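Nird-like protein (Hydrogenobacter thermophilus, PDB 4CH7) decarboxylates siroheme to 12,18-didecarboxysiroheme, with the monodecarboxylated product as the probable intermediate, a step on the route to heme d1. Local coordinates at residues F71-D74 and E80-N83; V85-G90 and E325-E330; L133-V138 and E269-N274; R188-Y193 and E203-L208. One frame throughout, in Å; residues are numbered along the deposited sequence.

Interaction 1. Residues F71-D74 and E80-N83; sequences FKVD and EVAN
Val81 and Val73 have the same rotamer, CG1 anti to the backbone N (chi1 170° in Val81, -169° in Val73) and CG2 anti to the carbonyl carbon, and with it each presents both methyls to the other. The two side chains point at one another tip to tip, and their forks pair crosswise. Val73 CG1 lies 3.7 Å from Val81 CG2, while Val73 CG2 lies 3.8 Å from Val81 CG1. The first of these methyls also comes in over the branch point, with Val73 CG1 4.0 Å from Val81 CB. Phe71 joins from the strand end. Its CG is anti to its own carbonyl carbon, and the ring meets Val81 by an edge: Val81 CG1 sits near the ring plane, 4.0 Å from Phe71 CD2. That one methyl is therefore shared between a valine and an aromatic rim. The contact is purely apolar and buried, and Leu103 of strand 103-109 touches both Phe71 and Val81. Phe71 also packs edge-to-face with Phe105, and Val73 leans on Val129. Here the chain leaves strand 65-71, turns, and comes back along helix 75-87, and Val81 packs that helix against the end of the strand and the loop after it. This is the first beta-alpha unit of the ferredoxin-like beta-alpha-beta-beta-alpha-beta fold that characterises AsnC-like ligand-binding domains.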
loop_
_atom_site.group_PDB
_atom_site.type_symbol
_atom_site.label_atom_id
_atom_site.label_comp_id
_atom_site.label_asym_id
_atom_site.label_seq_id
_atom_site.Cartn_x
_atom_site.Cartn_y
_atom_site.Cartn_z
ATOM N N PHE A 71 -15.651 9.213 -2.955
ATOM C CA PHE A 71 -16.444 10.164 -3.730
ATOM C C PHE A 71 -17.912 9.752 -3.774
ATOM O O PHE A 71 -18.226 8.566 -3.902
ATOM C CB PHE A 71 -15.916 10.265 -5.164
ATOM C CG PHE A 71 -14.729 11.177 -5.321
ATOM C CD1 PHE A 71 -14.097 11.727 -4.212
ATOM C CD2 PHE A 71 -14.255 11.495 -6.586
ATOM C CE1 PHE A 71 -13.003 12.573 -4.362
ATOM C CE2 PHE A 71 -13.164 12.338 -6.747
ATOM C CZ PHE A 71 -12.536 12.877 -5.633
ATOM N N LYS A 72 -18.810 10.727 -3.660
ATOM C CA LYS A 72 -20.220 10.467 -3.930
ATOM C C LYS A 72 -20.527 10.819 -5.379
ATOM O O LYS A 72 -20.704 11.986 -5.727
ATOM C CB LYS A 72 -21.140 11.236 -2.980
ATOM C CG LYS A 72 -22.620 11.095 -3.317
ATOM C CD LYS A 72 -23.465 10.857 -2.078
ATOM C CE LYS A 72 -23.312 11.982 -1.074
ATOM N NZ LYS A 72 -24.211 11.800 0.098
ATOM N N VAL A 73 -20.567 9.792 -6.221
ATOM C CA VAL A 73 -20.837 9.957 -7.641
ATOM C C VAL A 73 -22.100 9.174 -7.962
ATOM O O VAL A 73 -22.338 8.130 -7.365
ATOM C CB VAL A 73 -19.687 9.380 -8.478
ATOM C CG1 VAL A 73 -19.834 9.777 -9.934
ATOM C CG2 VAL A 73 -18.347 9.842 -7.933
ATOM N N ASP A 74 -22.925 9.649 -8.888
ATOM C CA ASP A 74 -24.059 8.821 -9.282
ATOM C C ASP A 74 -23.776 8.032 -10.556
ATOM O O ASP A 74 -22.998 8.465 -11.407
ATOM C CB ASP A 74 -25.367 9.608 -9.363
ATOM C CG ASP A 74 -26.543 8.818 -8.813
ATOM O OD1 ASP A 74 -26.591 7.593 -9.051
ATOM O OD2 ASP A 74 -27.408 9.412 -8.132
ATOM N N GLU A 80 -17.089 7.537 -15.818
ATOM C CA GLU A 80 -16.337 8.721 -16.229
ATOM C C GLU A 80 -15.414 9.215 -15.117
ATOM O O GLU A 80 -14.227 9.462 -15.341
ATOM C CB GLU A 80 -17.298 9.837 -16.643
ATOM C CG GLU A 80 -16.627 11.180 -16.880
ATOM C CD GLU A 80 -17.606 12.249 -17.325
ATOM O OE1 GLU A 80 -18.819 11.957 -17.389
ATOM O OE2 GLU A 80 -17.161 13.379 -17.613
ATOM N N VAL A 81 -15.971 9.352 -13.917
ATOM C CA VAL A 81 -15.210 9.787 -12.749
ATOM C C VAL A 81 -14.120 8.778 -12.384
ATOM O O VAL A 81 -12.994 9.158 -12.067
ATOM C CB VAL A 81 -16.138 10.028 -11.539
ATOM C CG1 VAL A 81 -15.334 10.248 -10.271
ATOM C CG2 VAL A 81 -17.043 11.220 -11.796
ATOM N N ALA A 82 -14.459 7.494 -12.447
ATOM C CA ALA A 82 -13.524 6.425 -12.105
ATOM C C ALA A 82 -12.265 6.460 -12.969
ATOM O O ALA A 82 -11.151 6.305 -12.463
ATOM C CB ALA A 82 -14.205 5.074 -12.220
ATOM N N ASN A 83 -12.451 6.651 -14.272
ATOM C CA ASN A 83 -11.332 6.722 -15.204
ATOM C C ASN A 83 -10.479 7.971 -14.981
ATOM O O ASN A 83 -9.272 7.958 -15.219
ATOM C CB ASN A 83 -11.829 6.667 -16.650
ATOM C CG ASN A 83 -12.852 5.571 -16.873
ATOM O OD1 ASN A 83 -12.552 4.385 -16.736
ATOM N ND2 ASN A 83 -14.070 5.963 -17.222
#

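Interaction 2. Residues V85-G90 and E325-E330; sequences VNACPG and ERWFKE
Trp327 lays one face of its indole against Cys88 and Pro89, just past the end of helix 75-87, so that the two ring systems of the side chain have separate partners. The six-membered ring takes the cysteine: Cys88 CB is 3.5 Å from Trp327 CZ2, and the sulfur follows it across the same face, Cys88 SG being 3.8 Å from the ring centroid and 17° off the normal. This is a sulfur-aromatic contact, joined by a CH-pi contact from the CB methylene. The five-membered ring takes the proline. Pro89 CD stands over it, 3.6 Å from Trp327 CG, and the pyrrolidine and the indole cross at a slant. At the pyrrole end Ala87 CB comes to 3.9 Å from Trp327 NE1, and the Ala87 carbonyl oxygen approaches obliquely, 3.5 Å from Trp327 CD1. The indole can lie this way because Trp327 CG is anti to its backbone N (chi1 172°), which carries the ring out from its helix toward the turn. The Cys88 sulfur also takes a weak hydrogen bond from Gly90 N, which ties it back into the turn. Helix 323-335 thus docks on the C-terminal end of helix 75-87. Met123 of helix 116-126 touches both Cys88 and Trp327, Phe328 packs on Val119 and Leu122 of that helix, and Leu107 of strand 103-109 lies against Cys88 on the sheet side.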
loop_
_atom_site.group_PDB
_atom_site.type_symbol
_atom_site.label_atom_id
_atom_site.label_comp_id
_atom_site.label_asym_id
_atom_site.label_seq_id
_atom_site.Cartn_x
_atom_site.Cartn_y
_atom_site.Cartn_z
ATOM N N VAL A 85 -10.005 9.281 -11.987
ATOM C CA VAL A 85 -9.254 8.915 -10.789
ATOM C C VAL A 85 -8.040 8.048 -11.130
ATOM O O VAL A 85 -6.930 8.304 -10.653
ATOM C CB VAL A 85 -10.148 8.172 -9.778
ATOM C CG1 VAL A 85 -9.325 7.660 -8.610
ATOM C CG2 VAL A 85 -11.259 9.080 -9.285
ATOM N N ASN A 86 -8.263 7.032 -11.961
ATOM C CA ASN A 86 -7.205 6.118 -12.383
ATOM C C ASN A 86 -6.033 6.835 -13.049
ATOM O O ASN A 86 -4.891 6.393 -12.952
ATOM C CB ASN A 86 -7.769 5.056 -13.333
ATOM C CG ASN A 86 -8.866 4.223 -12.696
ATOM O OD1 ASN A 86 -8.844 3.959 -11.496
ATOM N ND2 ASN A 86 -9.832 3.801 -13.503
ATOM N N ALA A 87 -6.328 7.942 -13.725
ATOM C CA ALA A 87 -5.304 8.741 -14.393
ATOM C C ALA A 87 -4.265 9.290 -13.417
ATOM O O ALA A 87 -3.102 9.475 -13.779
ATOM C CB ALA A 87 -5.948 9.876 -15.177
ATOM N N CYS A 88 -4.688 9.550 -12.184
ATOM C CA CYS A 88 -3.772 10.046 -11.163
ATOM C C CYS A 88 -2.735 8.995 -10.789
ATOM O O CYS A 88 -3.085 7.893 -10.366
ATOM C CB CYS A 88 -4.534 10.492 -9.917
ATOM S SG CYS A 88 -3.471 11.140 -8.611
ATOM N N PRO A 89 -1.448 9.340 -10.949
ATOM C CA PRO A 89 -0.319 8.456 -10.641
ATOM C C PRO A 89 -0.223 8.168 -9.148
ATOM O O PRO A 89 0.456 7.221 -8.754
ATOM C CB PRO A 89 0.899 9.271 -11.093
ATOM C CG PRO A 89 0.353 10.282 -12.072
ATOM C CD PRO A 89 -1.002 10.618 -11.530
ATOM N N GLY A 90 -0.891 8.980 -8.332
ATOM C CA GLY A 90 -0.877 8.792 -6.891
ATOM C C GLY A 90 -1.996 7.909 -6.367
ATOM O O GLY A 90 -2.046 7.608 -5.171
ATOM N N GLU A 325 3.369 15.198 -10.698
ATOM C CA GLU A 325 3.429 16.646 -10.837
ATOM C C GLU A 325 2.910 17.071 -12.204
ATOM O O GLU A 325 2.078 17.972 -12.308
ATOM C CB GLU A 325 4.865 17.135 -10.635
ATOM C CG GLU A 325 5.055 18.632 -10.834
ATOM C CD GLU A 325 6.497 19.065 -10.661
ATOM O OE1 GLU A 325 7.112 18.702 -9.637
ATOM O OE2 GLU A 325 7.018 19.764 -11.554
ATOM N N ARG A 326 3.392 16.401 -13.246
ATOM C CA ARG A 326 2.947 16.663 -14.609
ATOM C C ARG A 326 1.447 16.420 -14.752
ATOM O O ARG A 326 0.745 17.193 -15.407
ATOM C CB ARG A 326 3.731 15.800 -15.600
ATOM C CG ARG A 326 3.258 15.920 -17.036
ATOM C CD ARG A 326 4.206 15.220 -17.998
ATOM N NE ARG A 326 4.586 13.889 -17.533
ATOM C CZ ARG A 326 3.809 12.813 -17.618
ATOM N NH1 ARG A 326 2.596 12.905 -18.143
ATOM N NH2 ARG A 326 4.242 11.644 -17.174
ATOM N N TRP A 327 0.960 15.351 -14.129
ATOM C CA TRP A 327 -0.473 15.095 -14.079
ATOM C C TRP A 327 -1.184 16.203 -13.317
ATOM O O TRP A 327 -2.289 16.608 -13.681
ATOM C CB TRP A 327 -0.767 13.750 -13.409
ATOM C CG TRP A 327 -2.232 13.537 -13.166
ATOM C CD1 TRP A 327 -3.138 12.999 -14.035
ATOM C CD2 TRP A 327 -2.964 13.869 -11.979
ATOM N NE1 TRP A 327 -4.387 12.974 -13.458
ATOM C CE2 TRP A 327 -4.307 13.503 -12.197
ATOM C CE3 TRP A 327 -2.614 14.439 -10.752
ATOM C CZ2 TRP A 327 -5.298 13.690 -11.232
ATOM C CZ3 TRP A 327 -3.599 14.623 -9.798
ATOM C CH2 TRP A 327 -4.922 14.252 -10.045
ATOM N N PHE A 328 -0.546 16.685 -12.255
ATOM C CA PHE A 328 -1.142 17.701 -11.396
ATOM C C PHE A 328 -1.297 19.047 -12.102
ATOM O O PHE A 328 -2.346 19.685 -11.997
ATOM C CB PHE A 328 -0.332 17.864 -10.109
ATOM C CG PHE A 328 -0.999 18.733 -9.084
ATOM C CD1 PHE A 328 -2.287 18.443 -8.647
ATOM C CD2 PHE A 328 -0.344 19.832 -8.551
ATOM C CE1 PHE A 328 -2.910 19.238 -7.703
ATOM C CE2 PHE A 328 -0.961 20.632 -7.605
ATOM C CZ PHE A 328 -2.248 20.334 -7.182
ATOM N N LYS A 329 -0.251 19.472 -12.809
ATOM C CA LYS A 329 -0.282 20.713 -13.580
ATOM C C LYS A 329 -1.450 20.700 -14.557
ATOM O O LYS A 329 -2.161 21.694 -14.707
ATOM C CB LYS A 329 1.015 20.892 -14.371
ATOM C CG LYS A 329 2.297 20.775 -13.564
ATOM C CD LYS A 329 2.500 21.949 -12.628
ATOM C CE LYS A 329 3.907 21.942 -12.044
ATOM N NZ LYS A 329 4.947 22.057 -13.104
ATOM N N GLU A 330 -1.636 19.561 -15.219
ATOM C CA GLU A 330 -2.714 19.389 -16.185
ATOM C C GLU A 330 -4.088 19.565 -15.549
ATOM O O GLU A 330 -4.986 20.146 -16.158
ATOM C CB GLU A 330 -2.614 18.018 -16.856
ATOM C CG GLU A 330 -1.901 18.051 -18.192
ATOM C CD GLU A 330 -2.615 18.929 -19.198
ATOM O OE1 GLU A 330 -3.758 18.594 -19.571
ATOM O OE2 GLU A 330 -2.037 19.956 -19.612
#

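Interaction 3. Residues L133-V138 and E269-N274; sequences LVLRVV and EKFRYN
Leu133 and Leu135 both bring a methyl obliquely to the Phe271 ring from the same side, one near CD1 and the other near CD2. Leu133 CD1 is 3.4 Å from Phe271 CD1, a close approach, and Leu135 CD1 is 3.7 Å from Phe271 CD2. Each leucine side chain crosses the phenylalanine at about a right angle. The two leucines share one conformation, CG anti to the carbonyl carbon, with chi2 close to 180°, while Phe271 turns the other way: its CG lies anti to the backbone N (chi1 -153°), swinging the ring toward the strand. Leu135 CD1 makes an off-centre CH-pi contact, 4.1 Å from the Phe271 ring centroid. On the other side of the ring lies Tyr273, whose CD2 stands 3.4 Å above the Phe271 plane, so the aromatic group is held between its own loop and the strand. Strand 132-139 belongs to the first AsnC-like domain and the loop before strand 275-281 to the second; together the two domains close an eight-stranded antiparallel barrel within a single chain, and Phe276 of strand 275-281 touches both Leu135 and Phe271. With an alanine in place of Phe271, the CD1 methyls of Leu133 and Leu135 would probably lose their aromatic partner, leaving a gap beside the Tyr273 ring. Lys270 points its CB toward the strand and, extended beyond CG, slides past Leu133 in the opposite direction; Leu133 CD2 is 3.8 Å from Lys270 CB.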
loop_
_atom_site.group_PDB
_atom_site.type_symbol
_atom_site.label_atom_id
_atom_site.label_comp_id
_atom_site.label_asym_id
_atom_site.label_seq_id
_atom_site.Cartn_x
_atom_site.Cartn_y
_atom_site.Cartn_z
ATOM N N LEU A 133 -14.950 12.215 1.052
ATOM C CA LEU A 133 -14.344 11.930 2.344
ATOM C C LEU A 133 -12.829 11.841 2.214
ATOM O O LEU A 133 -12.310 11.338 1.215
ATOM C CB LEU A 133 -14.893 10.624 2.916
ATOM C CG LEU A 133 -16.399 10.561 3.151
ATOM C CD1 LEU A 133 -16.805 9.192 3.655
ATOM C CD2 LEU A 133 -16.835 11.640 4.123
ATOM N N VAL A 134 -12.128 12.347 3.223
ATOM C CA VAL A 134 -10.677 12.247 3.276
ATOM C C VAL A 134 -10.288 11.558 4.578
ATOM O O VAL A 134 -10.211 12.192 5.635
ATOM C CB VAL A 134 -10.006 13.631 3.152
ATOM C CG1 VAL A 134 -8.507 13.514 3.351
ATOM C CG2 VAL A 134 -10.310 14.241 1.791
ATOM N N LEU A 135 -10.061 10.249 4.493
ATOM C CA LEU A 135 -9.814 9.431 5.676
ATOM C C LEU A 135 -8.379 8.917 5.714
ATOM O O LEU A 135 -7.919 8.264 4.776
ATOM C CB LEU A 135 -10.786 8.247 5.714
ATOM C CG LEU A 135 -12.255 8.572 5.446
ATOM C CD1 LEU A 135 -13.108 7.314 5.472
ATOM C CD2 LEU A 135 -12.772 9.586 6.444
ATOM N N ARG A 136 -7.672 9.214 6.800
ATOM C CA ARG A 136 -6.323 8.696 6.984
ATOM C C ARG A 136 -6.331 7.506 7.931
ATOM O O ARG A 136 -6.598 7.646 9.126
ATOM C CB ARG A 136 -5.385 9.790 7.488
ATOM C CG ARG A 136 -4.983 10.771 6.402
ATOM C CD ARG A 136 -4.071 11.862 6.924
ATOM N NE ARG A 136 -3.656 12.763 5.854
ATOM C CZ ARG A 136 -4.398 13.769 5.401
ATOM N NH1 ARG A 136 -5.595 14.001 5.920
ATOM N NH2 ARG A 136 -3.951 14.542 4.422
ATOM N N VAL A 137 -6.037 6.332 7.383
ATOM C CA VAL A 137 -6.061 5.097 8.151
ATOM C C VAL A 137 -4.649 4.605 8.458
ATOM O O VAL A 137 -3.695 4.950 7.757
ATOM C CB VAL A 137 -6.839 3.995 7.410
ATOM C CG1 VAL A 137 -8.274 4.430 7.168
ATOM C CG2 VAL A 137 -6.165 3.657 6.088
ATOM N N VAL A 138 -4.526 3.814 9.518
ATOM C CA VAL A 138 -3.261 3.192 9.881
ATOM C C VAL A 138 -3.480 1.686 9.928
ATOM O O VAL A 138 -4.447 1.220 10.529
ATOM C CB VAL A 138 -2.777 3.660 11.260
ATOM C CG1 VAL A 138 -1.302 3.338 11.436
ATOM C CG2 VAL A 138 -3.019 5.148 11.430
ATOM N N GLU A 269 -17.273 13.532 12.307
ATOM C CA GLU A 269 -18.671 13.801 11.997
ATOM C C GLU A 269 -19.033 13.267 10.614
ATOM O O GLU A 269 -20.121 12.725 10.410
ATOM C CB GLU A 269 -18.956 15.302 12.081
ATOM C CG GLU A 269 -18.851 15.880 13.490
ATOM C CD GLU A 269 -18.810 17.398 13.507
ATOM O OE1 GLU A 269 -18.690 18.008 12.425
ATOM O OE2 GLU A 269 -18.894 17.977 14.610
ATOM N N LYS A 270 -18.106 13.411 9.670
ATOM C CA LYS A 270 -18.323 12.970 8.295
ATOM C C LYS A 270 -18.300 11.450 8.127
ATOM O O LYS A 270 -18.880 10.917 7.177
ATOM C CB LYS A 270 -17.302 13.619 7.359
ATOM C CG LYS A 270 -17.561 15.094 7.103
ATOM C CD LYS A 270 -16.455 15.719 6.270
ATOM C CE LYS A 270 -16.779 17.170 5.954
ATOM N NZ LYS A 270 -15.688 17.838 5.196
ATOM N N PHE A 271 -17.634 10.757 9.047
ATOM C CA PHE A 271 -17.536 9.300 8.989
ATOM C C PHE A 271 -17.207 8.744 10.374
ATOM O O PHE A 271 -16.054 8.776 10.804
ATOM C CB PHE A 271 -16.463 8.887 7.979
ATOM C CG PHE A 271 -16.694 7.539 7.358
ATOM C CD1 PHE A 271 -17.702 7.358 6.423
ATOM C CD2 PHE A 271 -15.893 6.459 7.696
ATOM C CE1 PHE A 271 -17.914 6.119 5.838
ATOM C CE2 PHE A 271 -16.098 5.215 7.117
ATOM C CZ PHE A 271 -17.110 5.046 6.186
ATOM N N ARG A 272 -18.223 8.230 11.063
ATOM C CA ARG A 272 -18.084 7.817 12.461
ATOM C C ARG A 272 -17.404 6.463 12.679
ATOM O O ARG A 272 -17.204 6.042 13.822
ATOM C CB ARG A 272 -19.445 7.836 13.167
ATOM C CG ARG A 272 -19.626 9.021 14.106
ATOM C CD ARG A 272 -20.627 10.031 13.574
ATOM N NE ARG A 272 -22.007 9.626 13.828
ATOM C CZ ARG A 272 -23.058 10.428 13.681
ATOM N NH1 ARG A 272 -22.888 11.681 13.286
ATOM N NH2 ARG A 272 -24.281 9.979 13.934
ATOM N N TYR A 273 -17.040 5.787 11.595
ATOM C CA TYR A 273 -16.383 4.488 11.709
ATOM C C TYR A 273 -14.873 4.642 11.892
ATOM O O TYR A 273 -14.205 5.295 11.087
ATOM C CB TYR A 273 -16.696 3.623 10.488
ATOM C CG TYR A 273 -18.173 3.556 10.158
ATOM C CD1 TYR A 273 -19.028 2.728 10.871
ATOM C CD2 TYR A 273 -18.707 4.317 9.130
ATOM C CE1 TYR A 273 -20.377 2.667 10.570
ATOM C CE2 TYR A 273 -20.049 4.262 8.820
ATOM C CZ TYR A 273 -20.882 3.437 9.542
ATOM O OH TYR A 273 -22.223 3.382 9.235
ATOM N N ASN A 274 -14.343 4.036 12.952
ATOM C CA ASN A 274 -12.923 4.142 13.268
ATOM C C ASN A 274 -12.153 2.834 13.060
ATOM O O ASN A 274 -10.920 2.820 13.099
ATOM C CB ASN A 274 -12.725 4.652 14.700
ATOM C CG ASN A 274 -13.444 3.800 15.733
ATOM O OD1 ASN A 274 -14.437 3.145 15.430
ATOM N ND2 ASN A 274 -12.945 3.815 16.966
#

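Interaction 4. Residues R188-Y193 and E203-L208; sequences RPFLEY and ELLEKL
Leu205 sets one methyl squarely over the Phe190 ring: CD2 is 3.5 Å from the ring centroid and only 5° off the normal, a CH-pi contact over the middle of the face. The two side chains cross at about a right angle. Leu208 adds to this dense core from a slanting direction, its CD1 3.5 Å from Phe190 CE1. Phe190 CG is anti to its carbonyl carbon and beside its backbone N (chi1 -68°), which turns the ring toward the leucines of helix 201-213. Leu204 CD2 lies at the ring edge, 3.6 Å from Phe190 O and 3.7 Å from Tyr193 CB, so it meets backbone and CB rather than the ring face; beyond that CB the tyrosine ring leads away. Replacing Phe190 by an alanine is likely to leave the Leu205 and Leu208 methyls facing a gap between the helices. In contrast to this close-packed interior, the outer side is loose and polar. Glu203 and Glu206 are exposed on helix 201-213, and Glu192 is exposed and points away from it; Arg188 pairs with Glu201, and Lys207 with Glu171 of helix 170-179. Ile175 and Ile178 of that helix cover Leu208 and Tyr193. Helices 170-179, 191-196 and 201-213 form the compact three-helix core of a helix-turn-helix domain, with Phe190 plugging the space between the last two.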
loop_
_atom_site.group_PDB
_atom_site.type_symbol
_atom_site.label_atom_id
_atom_site.label_comp_id
_atom_site.label_asym_id
_atom_site.label_seq_id
_atom_site.Cartn_x
_atom_site.Cartn_y
_atom_site.Cartn_z
ATOM N N ARG A 188 25.725 -9.445 -7.303
ATOM C CA ARG A 188 25.967 -8.107 -6.774
ATOM C C ARG A 188 24.808 -7.179 -7.118
ATOM O O ARG A 188 24.935 -6.320 -7.993
ATOM C CB ARG A 188 27.278 -7.550 -7.330
ATOM C CG ARG A 188 28.495 -8.388 -6.981
ATOM C CD ARG A 188 29.083 -7.984 -5.638
ATOM N NE ARG A 188 29.727 -6.676 -5.719
ATOM C CZ ARG A 188 30.984 -6.491 -6.110
ATOM N NH1 ARG A 188 31.736 -7.529 -6.450
ATOM N NH2 ARG A 188 31.494 -5.268 -6.162
ATOM N N PRO A 189 23.676 -7.335 -6.407
ATOM C CA PRO A 189 22.421 -6.652 -6.748
ATOM C C PRO A 189 22.382 -5.168 -6.386
ATOM O O PRO A 189 21.396 -4.505 -6.703
ATOM C CB PRO A 189 21.379 -7.416 -5.927
ATOM C CG PRO A 189 22.141 -7.909 -4.729
ATOM C CD PRO A 189 23.531 -8.207 -5.224
ATOM N N PHE A 190 23.422 -4.660 -5.733
ATOM C CA PHE A 190 23.489 -3.240 -5.407
ATOM C C PHE A 190 24.471 -2.510 -6.319
ATOM O O PHE A 190 24.543 -1.280 -6.307
ATOM C CB PHE A 190 23.912 -3.042 -3.950
ATOM C CG PHE A 190 22.889 -3.498 -2.952
ATOM C CD1 PHE A 190 21.791 -2.704 -2.659
ATOM C CD2 PHE A 190 23.034 -4.713 -2.294
ATOM C CE1 PHE A 190 20.840 -3.117 -1.734
ATOM C CE2 PHE A 190 22.089 -5.137 -1.366
ATOM C CZ PHE A 190 20.991 -4.335 -1.085
ATOM N N LEU A 191 25.223 -3.273 -7.108
ATOM C CA LEU A 191 26.298 -2.718 -7.930
ATOM C C LEU A 191 25.813 -1.763 -9.019
ATOM O O LEU A 191 26.281 -0.626 -9.104
ATOM C CB LEU A 191 27.141 -3.832 -8.552
ATOM C CG LEU A 191 28.339 -3.336 -9.362
ATOM C CD1 LEU A 191 29.208 -2.437 -8.502
ATOM C CD2 LEU A 191 29.150 -4.493 -9.920
ATOM N N GLU A 192 24.891 -2.226 -9.859
ATOM C CA GLU A 192 24.363 -1.392 -10.936
ATOM C C GLU A 192 23.682 -0.134 -10.409
ATOM O O GLU A 192 23.844 0.948 -10.978
ATOM C CB GLU A 192 23.407 -2.181 -11.833
ATOM C CG GLU A 192 24.102 -2.936 -12.956
ATOM C CD GLU A 192 25.079 -2.067 -13.726
ATOM O OE1 GLU A 192 24.720 -0.927 -14.088
ATOM O OE2 GLU A 192 26.214 -2.525 -13.965
ATOM N N TYR A 193 22.928 -0.284 -9.323
ATOM C CA TYR A 193 22.314 0.851 -8.639
ATOM C C TYR A 193 23.374 1.868 -8.234
ATOM O O TYR A 193 23.218 3.068 -8.451
ATOM C CB TYR A 193 21.573 0.381 -7.384
ATOM C CG TYR A 193 20.277 -0.359 -7.641
ATOM C CD1 TYR A 193 19.584 -0.200 -8.833
ATOM C CD2 TYR A 193 19.743 -1.211 -6.683
ATOM C CE1 TYR A 193 18.400 -0.873 -9.065
ATOM C CE2 TYR A 193 18.558 -1.888 -6.908
ATOM C CZ TYR A 193 17.892 -1.715 -8.100
ATOM O OH TYR A 193 16.712 -2.386 -8.329
ATOM N N GLU A 203 29.000 2.988 -0.191
ATOM C CA GLU A 203 28.320 4.251 0.075
ATOM C C GLU A 203 26.801 4.110 -0.053
ATOM O O GLU A 203 26.056 4.702 0.726
ATOM C CB GLU A 203 28.856 5.352 -0.847
ATOM C CG GLU A 203 30.273 5.809 -0.496
ATOM C CD GLU A 203 30.915 6.646 -1.586
ATOM O OE1 GLU A 203 30.492 6.533 -2.754
ATOM O OE2 GLU A 203 31.853 7.409 -1.271
ATOM N N LEU A 204 26.349 3.327 -1.030
ATOM C CA LEU A 204 24.919 3.070 -1.206
ATOM C C LEU A 204 24.342 2.288 -0.029
ATOM O O LEU A 204 23.317 2.671 0.535
ATOM C CB LEU A 204 24.654 2.317 -2.512
ATOM C CG LEU A 204 23.200 1.902 -2.753
ATOM C CD1 LEU A 204 22.282 3.110 -2.683
ATOM C CD2 LEU A 204 23.036 1.190 -4.083
ATOM N N LEU A 205 25.002 1.189 0.329
ATOM C CA LEU A 205 24.568 0.346 1.440
ATOM C C LEU A 205 24.564 1.126 2.751
ATOM O O LEU A 205 23.710 0.916 3.615
ATOM C CB LEU A 205 25.468 -0.885 1.552
ATOM C CG LEU A 205 25.340 -1.887 0.407
ATOM C CD1 LEU A 205 26.401 -2.967 0.503
ATOM C CD2 LEU A 205 23.955 -2.498 0.413
ATOM N N GLU A 206 25.530 2.030 2.882
ATOM C CA GLU A 206 25.626 2.920 4.031
ATOM C C GLU A 206 24.355 3.756 4.162
ATOM O O GLU A 206 23.796 3.896 5.253
ATOM C CB GLU A 206 26.840 3.833 3.856
ATOM C CG GLU A 206 27.180 4.699 5.053
ATOM C CD GLU A 206 28.437 5.515 4.825
ATOM O OE1 GLU A 206 29.541 4.940 4.919
ATOM O OE2 GLU A 206 28.318 6.727 4.549
ATOM N N LYS A 207 23.901 4.298 3.037
ATOM C CA LYS A 207 22.706 5.133 3.004
ATOM C C LYS A 207 21.432 4.314 3.172
ATOM O O LYS A 207 20.481 4.759 3.812
ATOM C CB LYS A 207 22.661 5.928 1.702
ATOM C CG LYS A 207 23.797 6.925 1.574
ATOM C CD LYS A 207 24.000 7.364 0.141
ATOM C CE LYS A 207 25.241 8.223 0.032
ATOM N NZ LYS A 207 25.110 9.508 0.773
ATOM N N LEU A 208 21.414 3.120 2.589
ATOM C CA LEU A 208 20.271 2.225 2.720
ATOM C C LEU A 208 20.107 1.767 4.166
ATOM O O LEU A 208 18.990 1.672 4.672
ATOM C CB LEU A 208 20.419 1.026 1.785
ATOM C CG LEU A 208 20.248 1.348 0.303
ATOM C CD1 LEU A 208 20.427 0.111 -0.550
ATOM C CD2 LEU A 208 18.886 1.967 0.063
#

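How the interactions relate
Interactions 1 and 2 are consecutive along helix 75-87, their centres 16 Å apart: the first fixes its middle to the end of strand 65-71, the second joins its C-terminal end to the helix 323-335 at the far end of the chain. Interaction 3 comes within about 5 Å of interaction 1 at nearest atoms without touching it, and connects the two AsnC-like halves of the barrel. Interaction 4 is remote, in the second helix-turn-helix domain, its centre 43 Å from that of interaction 1. Of the four, interaction 2 lies nearest the inferred active-site His93: the side chain of Cys88 is about 12 Å from that of the histidine.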